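PDB 1VR8: GTP binding regulator from Thermotoga maritima, which is of uncertain cellular function but folds like the Ran-binding protein Mog1p, which suggests a possible role as a regulator of GTP-binding proteins. Local coordinates for residues T21-L26 / L63-G68; F118-K123 / E128-V133. All blocks are in the same frame, centred on the assembly; numbering follows the deposited sequence.

Contact 1: residues T21-L26 / L63-G68; sequences TAIFVL and LYVYKG
Leu63 opens the contact by reaching up from the sheet to Leu26. Its CG lies anti to the backbone N (chi1 171°), and from there the CD2 branch makes a close methyl-to-methyl contact of 3.5 Å with Leu26 CD1. The two side chains cross at about a right angle, and the contact is confined to one methyl of each. A leucine suits both ends because its chain is long enough to bridge the space between the segments with a purely apolar tip. Tyr64, next along the strand, sends its CB away from the helix, and its hydroxyl is hydrogen-bonded to Glu121. Val65 turns back toward the helix, and in the conformer described its CG2 lies 3.8 Å from Ile23 CG1 and 4.1 Å from Ile23 CD1. Ile23 CB points across the strand rather than at it, but chi1 of -66° sets CG1 anti to the carbonyl carbon and brings that limb onto the valine; a compact beta-branched residue fits there because the isoleucine supplies the reach. All four touching residues are buried. Around them, Ile23 and Leu26 also rest on Ala52 and Phe54 of strand 45-56, and Leu26 packs on Val133, Val136 and Tyr137. The result is a helix-on-sheet contact in which helices 19-24 and 126-138 lie side by side over strands 59-67 and 116-122.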
ATOM      1  N   THR A  21      -2.124  13.373  -0.363  1.00 25.48           N
ATOM      2  CA  THR A  21      -0.887  13.677  -1.061  1.00 25.30           C
ATOM      3  C   THR A  21      -0.062  12.418  -1.271  1.00 25.35           C
ATOM      4  O   THR A  21       0.564  12.257  -2.305  1.00 24.66           O
ATOM      5  CB  THR A  21      -0.088  14.805  -0.350  1.00 27.52           C
ATOM      6  OG1 THR A  21      -0.977  15.895  -0.070  1.00 26.72           O
ATOM      7  CG2 THR A  21       0.991  15.303  -1.281  1.00 30.62           C
ATOM      8  N   ALA A  22      -0.146  11.474  -0.338  1.00 25.96           N
ATOM      9  CA  ALA A  22       0.515  10.186  -0.485  1.00 25.76           C
ATOM     10  C   ALA A  22       0.053   9.417  -1.743  1.00 25.60           C
ATOM     11  O   ALA A  22       0.817   8.668  -2.316  1.00 25.90           O
ATOM     12  CB  ALA A  22       0.301   9.351   0.710  1.00 26.78           C
ATOM     13  N   ILE A  23      -1.186   9.620  -2.166  1.00 20.85           N
ATOM     14  CA  ILE A  23      -1.658   9.059  -3.438  1.00 22.34           C
ATOM     15  C   ILE A  23      -1.199   9.897  -4.623  1.00 22.08           C
ATOM     16  O   ILE A  23      -0.610   9.396  -5.613  1.00 23.17           O
ATOM     17  CB  ILE A  23      -3.198   8.978  -3.429  1.00 23.20           C
ATOM     18  CG1 ILE A  23      -3.672   7.963  -2.373  1.00 24.84           C
ATOM     19  CG2 ILE A  23      -3.739   8.633  -4.798  1.00 26.09           C
ATOM     20  CD1 ILE A  23      -5.100   8.027  -2.071  1.00 25.20           C
ATOM     21  N   PHE A  24      -1.474  11.193  -4.543  1.00 24.60           N
ATOM     22  CA  PHE A  24      -1.277  12.058  -5.704  1.00 24.51           C
ATOM     23  C   PHE A  24       0.182  12.197  -6.097  1.00 24.26           C
ATOM     24  O   PHE A  24       0.502  12.341  -7.272  1.00 24.09           O
ATOM     25  CB  PHE A  24      -1.884  13.439  -5.461  1.00 25.48           C
ATOM     26  CG  PHE A  24      -3.388  13.424  -5.253  1.00 27.58           C
ATOM     27  CD1 PHE A  24      -4.224  12.840  -6.177  1.00 29.00           C
ATOM     28  CD2 PHE A  24      -3.956  14.041  -4.146  1.00 31.49           C
ATOM     29  CE1 PHE A  24      -5.601  12.808  -5.997  1.00 28.34           C
ATOM     30  CE2 PHE A  24      -5.363  14.021  -3.952  1.00 31.58           C
ATOM     31  CZ  PHE A  24      -6.167  13.405  -4.883  1.00 31.06           C
ATOM     32  N   VAL A  25       1.091  12.089  -5.127  1.00 23.34           N
ATOM     33  CA  VAL A  25       2.515  12.201  -5.431  1.00 19.83           C
ATOM     34  C   VAL A  25       3.054  11.021  -6.273  1.00 23.25           C
ATOM     35  O   VAL A  25       4.126  11.085  -6.857  1.00 24.19           O
ATOM     36  CB  VAL A  25       3.311  12.369  -4.100  1.00 24.44           C
ATOM     37  CG1 VAL A  25       3.404  11.075  -3.381  1.00 19.66           C
ATOM     38  CG2 VAL A  25       4.645  12.985  -4.333  1.00 28.09           C
ATOM     39  N   LEU A  26       2.280   9.939  -6.349  1.00 23.23           N
ATOM     40  CA  LEU A  26       2.718   8.752  -7.098  1.00 21.90           C
ATOM     41  C   LEU A  26       2.460   8.836  -8.594  1.00 23.03           C
ATOM     42  O   LEU A  26       2.953   8.008  -9.356  1.00 21.70           O
ATOM     43  CB  LEU A  26       2.022   7.510  -6.560  1.00 24.11           C
ATOM     44  CG  LEU A  26       2.311   7.250  -5.096  1.00 24.55           C
ATOM     45  CD1 LEU A  26       1.436   6.119  -4.618  1.00 26.48           C
ATOM     46  CD2 LEU A  26       3.785   6.941  -4.917  1.00 24.14           C
ATOM     47  N   LEU A  63      -4.263   0.788  -5.367  1.00 22.03           N
ATOM     48  CA  LEU A  63      -3.528   1.136  -4.174  1.00 23.75           C
ATOM     49  C   LEU A  63      -4.511   1.533  -3.083  1.00 24.02           C
ATOM     50  O   LEU A  63      -5.279   2.481  -3.244  1.00 22.93           O
ATOM     51  CB  LEU A  63      -2.589   2.281  -4.445  1.00 22.67           C
ATOM     52  CG  LEU A  63      -1.906   2.876  -3.215  1.00 25.52           C
ATOM     53  CD1 LEU A  63      -0.836   1.928  -2.764  1.00 25.04           C
ATOM     54  CD2 LEU A  63      -1.323   4.232  -3.511  1.00 29.24           C
ATOM     55  N   TYR A  64      -4.471   0.796  -1.993  1.00 23.00           N
ATOM     56  CA  TYR A  64      -5.254   1.062  -0.777  1.00 22.76           C
ATOM     57  C   TYR A  64      -4.331   1.696   0.242  1.00 23.16           C
ATOM     58  O   TYR A  64      -3.207   1.222   0.465  1.00 25.00           O
ATOM     59  CB  TYR A  64      -5.847  -0.218  -0.204  1.00 22.53           C
ATOM     60  CG  TYR A  64      -6.775  -0.961  -1.143  1.00 19.95           C
ATOM     61  CD1 TYR A  64      -6.276  -1.759  -2.168  1.00 22.76           C
ATOM     62  CD2 TYR A  64      -8.138  -0.885  -0.994  1.00 20.78           C
ATOM     63  CE1 TYR A  64      -7.122  -2.420  -3.023  1.00 22.32           C
ATOM     64  CE2 TYR A  64      -9.008  -1.559  -1.855  1.00 23.84           C
ATOM     65  CZ  TYR A  64      -8.484  -2.337  -2.861  1.00 22.08           C
ATOM     66  OH  TYR A  64      -9.325  -3.000  -3.742  1.00 26.11           O
ATOM     67  N   VAL A  65      -4.801   2.777   0.838  1.00 23.41           N
ATOM     68  CA  VAL A  65      -3.998   3.512   1.800  1.00 22.63           C
ATOM     69  C   VAL A  65      -4.782   3.780   3.078  1.00 23.22           C
ATOM     70  O   VAL A  65      -5.937   4.224   3.036  1.00 22.47           O
ATOM     71  CB  VAL A  65      -3.618   4.918   1.309  0.65 25.36           C
ATOM     72  CG1 VAL A  65      -2.535   5.517   2.235  0.65 21.95           C
ATOM     73  CG2 VAL A  65      -3.227   4.898  -0.144  0.65 28.47           C
ATOM     74  N   TYR A  66      -4.114   3.587   4.206  1.00 22.05           N
ATOM     75  CA  TYR A  66      -4.631   3.918   5.521  1.00 21.47           C
ATOM     76  C   TYR A  66      -3.546   4.685   6.270  1.00 21.49           C
ATOM     77  O   TYR A  66      -2.371   4.300   6.225  1.00 22.42           O
ATOM     78  CB  TYR A  66      -5.012   2.633   6.310  1.00 23.18           C
ATOM     79  CG  TYR A  66      -5.154   2.859   7.807  1.00 22.12           C
ATOM     80  CD1 TYR A  66      -4.035   2.832   8.654  1.00 23.22           C
ATOM     81  CD2 TYR A  66      -6.405   3.117   8.377  1.00 19.94           C
ATOM     82  CE1 TYR A  66      -4.164   3.079   9.998  1.00 23.97           C
ATOM     83  CE2 TYR A  66      -6.544   3.362   9.747  1.00 22.78           C
ATOM     84  CZ  TYR A  66      -5.403   3.331  10.549  1.00 22.87           C
ATOM     85  OH  TYR A  66      -5.489   3.560  11.910  1.00 25.74           O
ATOM     86  N   LYS A  67      -3.936   5.772   6.934  1.00 20.79           N
ATOM     87  CA  LYS A  67      -3.058   6.525   7.822  1.00 24.75           C
ATOM     88  C   LYS A  67      -3.688   6.511   9.199  1.00 25.33           C
ATOM     89  O   LYS A  67      -4.857   6.868   9.354  1.00 22.66           O
ATOM     90  CB  LYS A  67      -2.952   7.989   7.371  1.00 25.77           C
ATOM     91  CG  LYS A  67      -2.033   8.814   8.247  1.00 25.84           C
ATOM     92  CD  LYS A  67      -1.908  10.242   7.768  1.00 25.83           C
ATOM     93  CE  LYS A  67      -0.905  10.984   8.658  1.00 27.89           C
ATOM     94  NZ  LYS A  67      -0.932  12.448   8.406  1.00 28.81           N
ATOM     95  N   GLY A  68      -2.920   6.172  10.217  1.00 23.76           N
ATOM     96  CA  GLY A  68      -3.412   6.178  11.568  1.00 25.24           C
ATOM     97  C   GLY A  68      -2.677   5.278  12.541  1.00 25.17           C
ATOM     98  O   GLY A  68      -1.721   4.598  12.177  1.00 25.89           O
TER

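Contact 2: residues F118-K123 / E128-V133; sequences FIVEGK and EFVKHV
Val120 meets Val130 in an aliphatic contact at the point where strand and helix backbones come nearest, their CA atoms 6.9 Å apart. A single methyl of the helix residue does the work: Val130 CG2 sits 3.8 Å from Val120 CB and also reaches both strand methyls, 3.9 Å from Val120 CG2 and 4.0 Å from Val120 CG1. Beta-branched valine suits both positions, since it is short, apolar and broad close to the backbone, and so lets the helix lie near the strand.

The second kind of contact is aliphatic against aromatic. Phe129 holds its ring carbon CG anti to the backbone N (chi1 -171°), which carries the ring down from the helix to the sheet. Its CD2 lies 3.8 Å from Val120 CG1, with the methyl approaching the ring obliquely. Phenylalanine provides the reach and bulk that valine lacks, and its ring also meets Phe54 and packs edge-to-face with Tyr31. With only CB left, as in an alanine here, the Phe129 ring would probably lose both Val120 methyls it rests on and Val130 CG2 two of its three contacts, opening a gap between helix and strand.

Polar groups stay off this interface. Glu121 is directed elsewhere, its carboxylate oxygens hydrogen-bonded to the hydroxyls of Tyr42 and Tyr64, while His132 stacks on Tyr31. A glycerol, probably from the crystallisation liquor, lies about 4 Å from the Val130 side chain.

The arrangement is a beta-alpha unit in which the C-terminal helix folds back over one face of the antiparallel sheet, consistent with the Mog1p-like alpha/beta/alpha sandwich.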
ATOM      1  N   PHE A 118      -0.269   0.209   3.470  1.00 21.58           N
ATOM      2  CA  PHE A 118      -0.529   0.198   2.009  1.00 22.47           C
ATOM      3  C   PHE A 118      -0.863  -1.196   1.550  1.00 23.91           C
ATOM      4  O   PHE A 118      -0.276  -2.166   2.045  1.00 22.22           O
ATOM      5  CB  PHE A 118       0.720   0.675   1.258  1.00 23.13           C
ATOM      6  CG  PHE A 118       1.057   2.126   1.521  1.00 23.44           C
ATOM      7  CD1 PHE A 118       0.389   3.128   0.831  1.00 26.57           C
ATOM      8  CD2 PHE A 118       1.957   2.479   2.485  1.00 25.10           C
ATOM      9  CE1 PHE A 118       0.652   4.447   1.074  1.00 27.26           C
ATOM     10  CE2 PHE A 118       2.217   3.818   2.759  1.00 25.68           C
ATOM     11  CZ  PHE A 118       1.563   4.794   2.047  1.00 25.70           C
ATOM     12  N   ILE A 119      -1.764  -1.299   0.578  1.00 23.72           N
ATOM     13  CA  ILE A 119      -1.996  -2.540  -0.124  1.00 23.83           C
ATOM     14  C   ILE A 119      -1.949  -2.200  -1.611  1.00 24.41           C
ATOM     15  O   ILE A 119      -2.622  -1.246  -2.072  1.00 24.50           O
ATOM     16  CB  ILE A 119      -3.371  -3.165   0.180  1.00 24.12           C
ATOM     17  CG1 ILE A 119      -3.608  -3.310   1.702  1.00 24.94           C
ATOM     18  CG2 ILE A 119      -3.458  -4.522  -0.541  1.00 25.32           C
ATOM     19  CD1 ILE A 119      -5.048  -3.566   2.052  1.00 26.66           C
ATOM     20  N   VAL A 120      -1.169  -2.959  -2.363  1.00 22.63           N
ATOM     21  CA  VAL A 120      -1.179  -2.849  -3.809  1.00 22.78           C
ATOM     22  C   VAL A 120      -1.688  -4.160  -4.395  1.00 23.32           C
ATOM     23  O   VAL A 120      -1.212  -5.247  -4.035  1.00 21.97           O
ATOM     24  CB  VAL A 120       0.216  -2.548  -4.354  1.00 24.14           C
ATOM     25  CG1 VAL A 120       0.229  -2.506  -5.889  1.00 26.21           C
ATOM     26  CG2 VAL A 120       0.687  -1.247  -3.835  1.00 24.98           C
ATOM     27  N   GLU A 121      -2.656  -4.071  -5.291  1.00 24.39           N
ATOM     28  CA  GLU A 121      -3.198  -5.260  -5.928  1.00 25.09           C
ATOM     29  C   GLU A 121      -3.449  -5.055  -7.398  1.00 23.27           C
ATOM     30  O   GLU A 121      -3.742  -3.955  -7.855  1.00 23.02           O
ATOM     31  CB  GLU A 121      -4.443  -5.790  -5.208  1.00 28.92           C
ATOM     32  CG  GLU A 121      -5.609  -4.927  -5.186  1.00 34.68           C
ATOM     33  CD  GLU A 121      -6.885  -5.593  -4.588  1.00 36.48           C
ATOM     34  OE1 GLU A 121      -6.732  -6.488  -3.722  1.00 38.53           O
ATOM     35  OE2 GLU A 121      -8.012  -5.143  -4.984  1.00 36.46           O
ATOM     36  N   GLY A 122      -3.323  -6.133  -8.153  1.00 23.36           N
ATOM     37  CA  GLY A 122      -3.598  -6.053  -9.585  1.00 24.53           C
ATOM     38  C   GLY A 122      -3.234  -7.345 -10.275  1.00 22.62           C
ATOM     39  O   GLY A 122      -2.499  -8.169  -9.729  1.00 22.87           O
ATOM     40  N   LYS A 123      -3.778  -7.531 -11.476  1.00 24.81           N
ATOM     41  CA  LYS A 123      -3.513  -8.724 -12.257  1.00 24.56           C
ATOM     42  C   LYS A 123      -2.087  -8.712 -12.765  1.00 24.94           C
ATOM     43  O   LYS A 123      -1.449  -9.751 -12.852  1.00 25.22           O
ATOM     44  CB  LYS A 123      -4.469  -8.799 -13.448  1.00 25.88           C
ATOM     45  CG  LYS A 123      -5.900  -9.080 -13.040  1.00 31.82           C
ATOM     46  CD  LYS A 123      -6.077 -10.514 -12.547  1.00 36.40           C
ATOM     47  N   GLU A 128       6.239  -3.959 -10.037  1.00 26.09           N
ATOM     48  CA  GLU A 128       6.770  -2.739 -10.655  1.00 28.09           C
ATOM     49  C   GLU A 128       6.190  -1.494 -10.003  1.00 25.15           C
ATOM     50  O   GLU A 128       6.897  -0.535  -9.718  1.00 24.27           O
ATOM     51  CB  GLU A 128       6.487  -2.768 -12.150  1.00 28.28           C
ATOM     52  CG  GLU A 128       7.272  -3.856 -12.934  1.00 31.53           C
ATOM     53  CD  GLU A 128       6.649  -5.271 -12.917  1.00 37.35           C
ATOM     54  OE1 GLU A 128       5.565  -5.520 -12.304  1.00 31.12           O
ATOM     55  OE2 GLU A 128       7.285  -6.170 -13.528  1.00 39.66           O
ATOM     56  N   PHE A 129       4.884  -1.507  -9.763  1.00 24.29           N
ATOM     57  CA  PHE A 129       4.234  -0.387  -9.080  1.00 22.26           C
ATOM     58  C   PHE A 129       4.730  -0.250  -7.645  1.00 24.83           C
ATOM     59  O   PHE A 129       5.010   0.851  -7.175  1.00 24.79           O
ATOM     60  CB  PHE A 129       2.720  -0.526  -9.104  1.00 24.05           C
ATOM     61  CG  PHE A 129       2.029   0.699  -8.619  1.00 24.80           C
ATOM     62  CD1 PHE A 129       1.927   1.804  -9.440  1.00 29.48           C
ATOM     63  CD2 PHE A 129       1.551   0.767  -7.345  1.00 26.04           C
ATOM     64  CE1 PHE A 129       1.337   2.995  -8.964  1.00 29.48           C
ATOM     65  CE2 PHE A 129       0.929   1.934  -6.876  1.00 27.30           C
ATOM     66  CZ  PHE A 129       0.829   3.030  -7.701  1.00 29.51           C
ATOM     67  N   VAL A 130       4.860  -1.375  -6.937  1.00 23.38           N
ATOM     68  CA  VAL A 130       5.353  -1.321  -5.540  1.00 23.00           C
ATOM     69  C   VAL A 130       6.737  -0.689  -5.517  1.00 21.58           C
ATOM     70  O   VAL A 130       6.990   0.187  -4.693  1.00 23.63           O
ATOM     71  CB  VAL A 130       5.399  -2.715  -4.900  1.00 23.77           C
ATOM     72  CG1 VAL A 130       6.122  -2.677  -3.576  1.00 25.29           C
ATOM     73  CG2 VAL A 130       3.962  -3.214  -4.659  1.00 25.80           C
ATOM     74  N   LYS A 131       7.609  -1.082  -6.438  1.00 23.64           N
ATOM     75  CA  LYS A 131       8.958  -0.530  -6.511  1.00 23.91           C
ATOM     76  C   LYS A 131       8.929   0.981  -6.763  1.00 26.72           C
ATOM     77  O   LYS A 131       9.704   1.740  -6.191  1.00 22.69           O
ATOM     78  CB  LYS A 131       9.787  -1.227  -7.587  1.00 26.00           C
ATOM     79  CG  LYS A 131      11.265  -0.971  -7.494  1.00 30.43           C
ATOM     80  CD  LYS A 131      11.821  -1.228  -6.067  1.00 34.16           C
ATOM     81  CE  LYS A 131      13.349  -1.452  -6.069  1.00 36.38           C
ATOM     82  NZ  LYS A 131      13.959  -1.649  -4.704  1.00 33.39           N
ATOM     83  N   HIS A 132       8.021   1.404  -7.634  1.00 23.09           N
ATOM     84  CA  HIS A 132       7.772   2.843  -7.846  1.00 24.23           C
ATOM     85  C   HIS A 132       7.388   3.547  -6.532  1.00 21.70           C
ATOM     86  O   HIS A 132       7.954   4.583  -6.179  1.00 24.21           O
ATOM     87  CB  HIS A 132       6.703   3.057  -8.914  1.00 25.10           C
ATOM     88  CG  HIS A 132       6.256   4.490  -9.042  1.00 23.56           C
ATOM     89  ND1 HIS A 132       7.088   5.500  -9.467  1.00 23.14           N
ATOM     90  CD2 HIS A 132       5.058   5.066  -8.807  1.00 22.60           C
ATOM     91  CE1 HIS A 132       6.424   6.645  -9.476  1.00 24.02           C
ATOM     92  NE2 HIS A 132       5.184   6.410  -9.086  1.00 22.38           N
ATOM     93  N   VAL A 133       6.407   2.999  -5.827  1.00 22.94           N
ATOM     94  CA  VAL A 133       5.962   3.563  -4.564  1.00 25.23           C
ATOM     95  C   VAL A 133       7.142   3.645  -3.580  1.00 24.47           C
ATOM     96  O   VAL A 133       7.376   4.681  -2.951  1.00 23.14           O
ATOM     97  CB  VAL A 133       4.828   2.736  -3.945  1.00 24.16           C
ATOM     98  CG1 VAL A 133       4.494   3.245  -2.581  1.00 24.85           C
ATOM     99  CG2 VAL A 133       3.563   2.725  -4.846  1.00 24.97           C
TER

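Overall arrangement
From the N terminus, the chain first forms helix 19-24, and contact 1 closes a 36-residue loop rich in strand when strand 59-67 returns beneath it. Only after helix 71-79 and three further strands does contact 2 open, closing a connection of only three residues between strand 116-122 and helix 126-138. The two therefore stand in series, neither nesting nor crossing. In space the centres of contact 1 and contact 2 lie about 12 Å apart. Their strands pair antiparallel, through a backbone hydrogen bond of 2.8 Å from Tyr64 N to Ile119 O, and Leu63 packs against Val120. Above the sheet, His132 NE2 is hydrogen-bonded to Leu26 O, so segments 21-26 and 128-133 are tied together over adjacent strands.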